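Local coordinates for protein prephenate dehydrogenase (Corynebacterium glutamicum ATCC 13032, PDB 3KTD) that probably catalyses the NAD(P)+-dependent oxidative decarboxylation of prephenate, a step in tyrosine biosynthesis, at residues Pro251-Lys254 against Ala255-Ala259; Ile262-Glu265 against Ala266-Leu270; Ala281-Gly284 against Tyr285-Arg288. One frame throughout, in Å; residues are numbered along the deposited sequence. Where two conformers were deposited one is given.

Contact 1. Residues Pro251-Lys254 against Ala255-Ala259; sequences PLVK and ALDEA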
loop_
_atom_site.group_PDB
_atom_site.type_symbol
_atom_site.label_atom_id
_atom_site.label_comp_id
_atom_site.label_asym_id
_atom_site.label_seq_id
_atom_site.Cartn_x
_atom_site.Cartn_y
_atom_site.Cartn_z
ATOM N N PRO A 251 0.322 15.799 16.599
ATOM C CA PRO A 251 1.355 14.853 16.178
ATOM C C PRO A 251 1.317 14.505 14.687
ATOM O O PRO A 251 2.373 14.198 14.115
ATOM C CB PRO A 251 1.063 13.618 17.034
ATOM C CG PRO A 251 0.438 14.174 18.265
ATOM C CD PRO A 251 -0.428 15.297 17.767
ATOM N N LEU A 252 0.134 14.547 14.065
ATOM C CA LEU A 252 0.018 14.288 12.620
ATOM C C LEU A 252 0.700 15.379 11.791
ATOM O O LEU A 252 1.385 15.078 10.818
ATOM C CB LEU A 252 -1.438 14.129 12.172
ATOM C CG LEU A 252 -1.656 13.818 10.677
ATOM C CD1 LEU A 252 -0.698 12.740 10.161
ATOM C CD2 LEU A 252 -3.100 13.413 10.391
ATOM N N VAL A 253 0.516 16.638 12.174
ATOM C CA VAL A 253 1.148 17.736 11.455
ATOM C C VAL A 253 2.668 17.618 11.522
ATOM O O VAL A 253 3.337 17.860 10.519
ATOM C CB VAL A 253 0.674 19.113 11.965
ATOM C CG1 VAL A 253 1.490 20.246 11.345
ATOM C CG2 VAL A 253 -0.798 19.292 11.658
ATOM N N LYS A 254 3.217 17.237 12.681
ATOM C CA LYS A 254 4.674 17.033 12.795
ATOM C C LYS A 254 5.102 15.954 11.802
ATOM O O LYS A 254 6.130 16.072 11.132
ATOM C CB LYS A 254 5.094 16.595 14.201
ATOM C CG LYS A 254 5.022 17.671 15.278
ATOM C CD LYS A 254 5.271 17.065 16.676
ATOM C CE LYS A 254 4.872 18.004 17.825
ATOM N NZ LYS A 254 5.796 19.169 17.969
ATOM N N ALA A 255 4.295 14.900 11.723
ATOM C CA ALA A 255 4.543 13.800 10.798
ATOM C C ALA A 255 4.394 14.258 9.335
ATOM O O ALA A 255 5.266 14.004 8.516
ATOM C CB ALA A 255 3.599 12.635 11.110
ATOM N N LEU A 256 3.300 14.948 9.022
ATOM C CA LEU A 256 3.059 15.430 7.665
ATOM C C LEU A 256 4.142 16.417 7.200
ATOM O O LEU A 256 4.495 16.433 6.021
ATOM C CB LEU A 256 1.660 16.048 7.553
ATOM C CG LEU A 256 1.181 16.569 6.187
ATOM C CD1 LEU A 256 1.354 15.542 5.092
ATOM C CD2 LEU A 256 -0.274 16.990 6.271
ATOM N N ASP A 257 4.673 17.216 8.127
ATOM C CA ASP A 257 5.749 18.163 7.817
ATOM C C ASP A 257 7.034 17.461 7.448
ATOM O O ASP A 257 7.821 17.983 6.650
ATOM C CB ASP A 257 6.020 19.121 8.979
ATOM C CG ASP A 257 5.014 20.247 9.049
ATOM O OD1 ASP A 257 4.025 20.207 8.291
ATOM O OD2 ASP A 257 5.201 21.181 9.859
ATOM N N GLU A 258 7.271 16.300 8.046
ATOM C CA GLU A 258 8.425 15.505 7.664
ATOM C C GLU A 258 8.203 15.000 6.240
ATOM O O GLU A 258 9.116 15.016 5.421
ATOM C CB GLU A 258 8.653 14.334 8.623
ATOM C CG GLU A 258 9.201 14.725 9.984
ATOM C CD GLU A 258 9.801 13.545 10.747
ATOM O OE1 GLU A 258 10.082 12.481 10.133
ATOM O OE2 GLU A 258 10.005 13.687 11.974
ATOM N N ALA A 259 6.979 14.562 5.955
ATOM C CA ALA A 259 6.623 14.089 4.629
ATOM C C ALA A 259 6.825 15.196 3.578
ATOM O O ALA A 259 7.397 14.949 2.527
ATOM C CB ALA A 259 5.200 13.601 4.622
#
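Ala255 sits one turn beyond Pro251 and gives its N-H to Pro251 O at 3.1 Å. Its methyl rests by the carbonyl oxygens of the preceding turn, with Ala255 CB 3.3 Å from Leu252 O and a little farther from Pro251 O. Leu252 CD1 reaches the same methyl loosely, 4.4 Å from Ala255 CB. Leu256 follows with an ordinary helical bond from its N to Leu252 O, and its side chain continues the apolar ridge begun by Leu252. All of this is regular i to i+4 bonding inside helix 249-270, a helix of the predicted dimerization domain. Leu200 of helix 187-214 packs against both leucines, and the second subunit packs on them too, its Leu270 on Leu252 and its Leu263 on Leu256. Asp257 comes next, bonded through its N to Val253 O at 2.8 Å. Its side chain runs alongside that of Val253 and points the same way. With chi1 at 172°, Val253 CG1 lies anti to the backbone N and comes within 4.0 Å of Asp257 OD1. The carboxylate finds its charged partner across the dimer interface, where OD1 forms a salt bridge with Arg267 of the second subunit, whose side chain also packs on Val253. Glu258 closes the series with a longer bond, 3.3 Å from Glu258 N to Lys254 O. Its carboxylate is shared between Arg196 of the same chain, a salt bridge at OE2, and Asn214 of the second subunit, hydrogen-bonded to OE1.

Contact 2. Residues Ile262-Glu265 against Ala266-Leu270; sequences ILHE and AREGL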
loop_
_atom_site.group_PDB
_atom_site.type_symbol
_atom_site.label_atom_id
_atom_site.label_comp_id
_atom_site.label_asym_id
_atom_site.label_seq_id
_atom_site.Cartn_x
_atom_site.Cartn_y
_atom_site.Cartn_z
ATOM N N ILE A 262 10.592 15.911 2.950
ATOM C CA ILE A 262 11.187 14.850 2.136
ATOM C C ILE A 262 10.744 14.997 0.680
ATOM O O ILE A 262 11.564 14.927 -0.232
ATOM C CB ILE A 262 10.824 13.451 2.681
ATOM C CG1 ILE A 262 11.479 13.225 4.049
ATOM C CG2 ILE A 262 11.288 12.353 1.738
ATOM C CD1 ILE A 262 11.000 11.979 4.770
ATOM N N LEU A 263 9.452 15.236 0.479
ATOM C CA LEU A 263 8.888 15.417 -0.859
ATOM C C LEU A 263 9.402 16.681 -1.559
ATOM O O LEU A 263 9.543 16.693 -2.777
ATOM C CB LEU A 263 7.355 15.423 -0.815
ATOM C CG LEU A 263 6.707 14.054 -0.637
ATOM C CD1 LEU A 263 5.247 14.199 -0.214
ATOM C CD2 LEU A 263 6.838 13.228 -1.909
ATOM N N HIS A 264 9.669 17.739 -0.803
ATOM C CA HIS A 264 10.264 18.943 -1.379
ATOM C C HIS A 264 11.677 18.632 -1.862
ATOM O O HIS A 264 12.036 18.973 -2.986
ATOM C CB HIS A 264 10.303 20.079 -0.363
ATOM C CG HIS A 264 10.924 21.333 -0.891
ATOM N ND1 HIS A 264 10.244 22.218 -1.700
ATOM C CD2 HIS A 264 12.165 21.850 -0.727
ATOM C CE1 HIS A 264 11.038 23.228 -2.008
ATOM N NE2 HIS A 264 12.210 23.029 -1.431
ATOM N N GLU A 265 12.463 17.974 -1.010
ATOM C CA GLU A 265 13.821 17.528 -1.361
ATOM C C GLU A 265 13.775 16.643 -2.611
ATOM O O GLU A 265 14.620 16.752 -3.497
ATOM C CB GLU A 265 14.450 16.742 -0.199
ATOM C CG GLU A 265 15.958 16.442 -0.342
ATOM C CD GLU A 265 16.867 17.526 0.250
ATOM O OE1 GLU A 265 16.354 18.569 0.728
ATOM O OE2 GLU A 265 18.108 17.327 0.246
ATOM N N ALA A 266 12.779 15.761 -2.661
ATOM C CA ALA A 266 12.559 14.893 -3.809
ATOM C C ALA A 266 12.312 15.707 -5.074
ATOM O O ALA A 266 12.849 15.398 -6.127
ATOM C CB ALA A 266 11.387 13.975 -3.542
ATOM N N ARG A 267 11.505 16.753 -4.948
ATOM C CA ARG A 267 11.197 17.638 -6.061
ATOM C C ARG A 267 12.429 18.433 -6.516
ATOM O O ARG A 267 12.700 18.523 -7.712
ATOM C CB ARG A 267 10.077 18.597 -5.678
ATOM C CG ARG A 267 9.499 19.346 -6.854
ATOM C CD ARG A 267 8.503 20.377 -6.408
ATOM N NE ARG A 267 7.848 20.941 -7.575
ATOM C CZ ARG A 267 8.357 21.899 -8.343
ATOM N NH1 ARG A 267 9.535 22.445 -8.078
ATOM N NH2 ARG A 267 7.674 22.307 -9.397
ATOM N N GLU A 268 13.164 19.013 -5.569
ATOM C CA GLU A 268 14.422 19.689 -5.901
ATOM C C GLU A 268 15.239 18.763 -6.782
ATOM O O GLU A 268 15.760 19.174 -7.821
ATOM C CB GLU A 268 15.248 20.035 -4.648
ATOM C CG GLU A 268 14.646 21.096 -3.717
ATOM C CD GLU A 268 15.625 21.564 -2.633
ATOM O OE1 GLU A 268 16.749 21.973 -2.991
ATOM O OE2 GLU A 268 15.265 21.547 -1.427
ATOM N N GLY A 269 15.323 17.503 -6.370
ATOM C CA GLY A 269 16.101 16.501 -7.082
ATOM C C GLY A 269 15.644 16.184 -8.495
ATOM O O GLY A 269 16.471 16.047 -9.396
ATOM N N LEU A 270 14.335 16.043 -8.690
ATOM C CA LEU A 270 13.792 15.741 -10.019
ATOM C C LEU A 270 13.881 16.924 -10.978
ATOM O O LEU A 270 13.899 16.723 -12.191
ATOM C CB LEU A 270 12.343 15.263 -9.927
ATOM C CG LEU A 270 12.172 13.843 -9.387
ATOM C CD1 LEU A 270 10.716 13.591 -8.999
ATOM C CD2 LEU A 270 12.673 12.798 -10.403
#
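Ala266 bonds back through its N to Ile262 O, at 2.8 Å, near the C-terminal end of helix 249-270 in the predicted dimerization domain. It belongs to the buried side of the helix. Its methyl lies over the previous turn, Ala266 CB being 3.4 Å from both Ile262 O and Leu263 O, and it also touches Leu280 of helix 278-293, as does the side chain of Ile262. Glu268, on the exposed flank, reaches back one turn to His264. Its backbone N bonds His264 O at 2.8 Å and nearly straight, the N-H...O angle being 171°. The side chains of the pair meet as well. His264 swings its ring toward the following turn because CG stands anti to the backbone N (chi1 179°), and the ring and the Glu268 carboxylate are inclined by 60° to one another. Glu268 OE2 approaches the ring obliquely, 3.2 Å from His264 CD2; although NE2 is also near, the angle there is too poor for a hydrogen bond. A protonated imidazole would still be drawn to this carboxylate, but its charge is not seen. Glu265 adds a second acid to the same flank, its chain bent at chi2. Glu265 OE1 and Glu268 OE2 end 3.8 Å apart, a pairing of like charges that should cost some energy unless solvent or protonation relieves it. Arg267 runs out extended in another direction, toward the second subunit. The last bond across the junction goes from Gly269 N to Glu265 O, 3.1 Å long.

Contact 3. Residues Ala281-Gly284 against Tyr285-Arg288; sequences ADNG and YRSR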
loop_
_atom_site.group_PDB
_atom_site.type_symbol
_atom_site.label_atom_id
_atom_site.label_comp_id
_atom_site.label_asym_id
_atom_site.label_seq_id
_atom_site.Cartn_x
_atom_site.Cartn_y
_atom_site.Cartn_z
ATOM N N ALA A 281 15.385 7.383 -2.615
ATOM C CA ALA A 281 15.367 5.975 -2.985
ATOM C C ALA A 281 16.180 5.070 -2.061
ATOM O O ALA A 281 15.682 4.022 -1.669
ATOM C CB ALA A 281 15.836 5.805 -4.417
ATOM N N ASP A 282 17.422 5.438 -1.735
ATOM C CA ASP A 282 18.261 4.639 -0.857
ATOM C C ASP A 282 17.638 4.641 0.550
ATOM O O ASP A 282 17.513 3.608 1.184
ATOM C CB ASP A 282 19.694 5.197 -0.839
ATOM C CG ASP A 282 20.350 5.230 -2.238
ATOM O OD1 ASP A 282 19.847 4.578 -3.179
ATOM O OD2 ASP A 282 21.387 5.908 -2.392
ATOM N N ASN A 283 17.228 5.822 1.022
ATOM C CA ASN A 283 16.594 5.962 2.352
ATOM C C ASN A 283 15.274 5.209 2.498
ATOM O O ASN A 283 15.010 4.577 3.524
ATOM C CB ASN A 283 16.292 7.427 2.687
ATOM C CG ASN A 283 17.515 8.211 3.084
ATOM O OD1 ASN A 283 18.650 7.759 2.927
ATOM N ND2 ASN A 283 17.288 9.404 3.608
ATOM N N GLY A 284 14.428 5.325 1.481
ATOM C CA GLY A 284 13.145 4.638 1.471
ATOM C C GLY A 284 13.324 3.137 1.539
ATOM O O GLY A 284 12.726 2.468 2.380
ATOM N N TYR A 285 14.179 2.618 0.667
ATOM C CA TYR A 285 14.471 1.196 0.624
ATOM C C TYR A 285 14.973 0.663 1.953
ATOM O O TYR A 285 14.549 -0.383 2.422
ATOM C CB TYR A 285 15.524 0.914 -0.444
ATOM C CG TYR A 285 15.958 -0.531 -0.500
ATOM C CD1 TYR A 285 15.091 -1.520 -0.959
ATOM C CD2 TYR A 285 17.233 -0.914 -0.098
ATOM C CE1 TYR A 285 15.479 -2.853 -1.008
ATOM C CE2 TYR A 285 17.632 -2.242 -0.152
ATOM C CZ TYR A 285 16.749 -3.203 -0.609
ATOM O OH TYR A 285 17.135 -4.515 -0.661
ATOM N N ARG A 286 15.891 1.398 2.545
ATOM C CA ARG A 286 16.553 0.978 3.756
ATOM C C ARG A 286 15.535 0.948 4.895
ATOM O O ARG A 286 15.521 0.029 5.712
ATOM C CB ARG A 286 17.671 1.971 4.054
ATOM C CG ARG A 286 19.002 1.368 4.307
ATOM C CD ARG A 286 20.077 2.354 3.954
ATOM N NE ARG A 286 19.850 3.627 4.630
ATOM C CZ ARG A 286 20.083 4.828 4.105
ATOM N NH1 ARG A 286 20.535 4.964 2.862
ATOM N NH2 ARG A 286 19.817 5.910 4.822
ATOM N N SER A 287 14.678 1.958 4.927
ATOM C CA SER A 287 13.642 2.067 5.943
ATOM C C SER A 287 12.633 0.941 5.820
ATOM O O SER A 287 12.247 0.328 6.813
ATOM C CB SER A 287 12.933 3.415 5.818
ATOM O OG SER A 287 13.780 4.469 6.224
ATOM N N ARG A 288 12.203 0.682 4.595
ATOM C CA ARG A 288 11.298 -0.417 4.310
ATOM C C ARG A 288 11.909 -1.759 4.706
ATOM O O ARG A 288 11.202 -2.630 5.191
ATOM C CB ARG A 288 10.921 -0.404 2.823
ATOM C CG ARG A 288 10.146 -1.613 2.317
ATOM C CD ARG A 288 8.849 -1.864 3.073
ATOM N NE ARG A 288 8.220 -3.102 2.624
ATOM C CZ ARG A 288 6.984 -3.489 2.923
ATOM N NH1 ARG A 288 6.176 -2.734 3.665
ATOM N NH2 ARG A 288 6.543 -4.643 2.443
#
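Asn283 O takes two hydrogen bonds from Ser287, one from the backbone N and one from the hydroxyl OG, each 3.0 Å from Asn283 O. They arrive from opposite faces of the carbonyl plane. Ser287 can do this because chi1 of -71° sets OG beside its own backbone N, turned back toward the preceding turn. Asp213 OD2 of the second subunit makes a weak, competing contact with the same hydroxyl, whose hydrogen goes to Asn283 O. At the other end of Asn283, the amide oxygen OD1 meets Arg286 NH2 at 2.9 Å, but the N-H...O angle is only 123° and the bond is weak. The two side chains lie side by side, pointing the same way, with amide and guanidinium planes 73° apart. The bend of Arg286 at chi3 folds the guanidinium back over residues 281-284, so that Asp282 O and Asn283 N lie over one of its faces. All this decorates an ordinary turn of helix 278-293, which follows helix 249-270 in the chain and lies against the second subunit: Ile210 there packs on Asn283, and Gly235 there on Tyr285 and Arg288. The remaining main-chain acceptors are met in helical register. Ala281 O receives Tyr285 N, Asp282 O receives Arg286 N at 3.1 Å, and Gly284 O receives Arg288 N at 2.9 Å. Arg288 carries its guanidinium away from this turn to a salt bridge between its NE and Glu292, while NH1 makes weak hydrogen bonds to Thr231 OG1 and Arg228 O of the second subunit.

How the contacts relate
Following the chain from its N terminus, contact 1 comes first on helix 249-270 and contact 2 lies farther along the same helix, their centres about 16 Å apart. The chain then turns into helix 278-293, which carries contact 3. Each contact closes just a helical turn, and the three stand in series, with none nested or crossed. Contacts 2 and 3 do not touch, their nearest atoms being about 7 Å apart. The second subunit meets all three, and its copy of helix 249-270 lies along this one, running the other way.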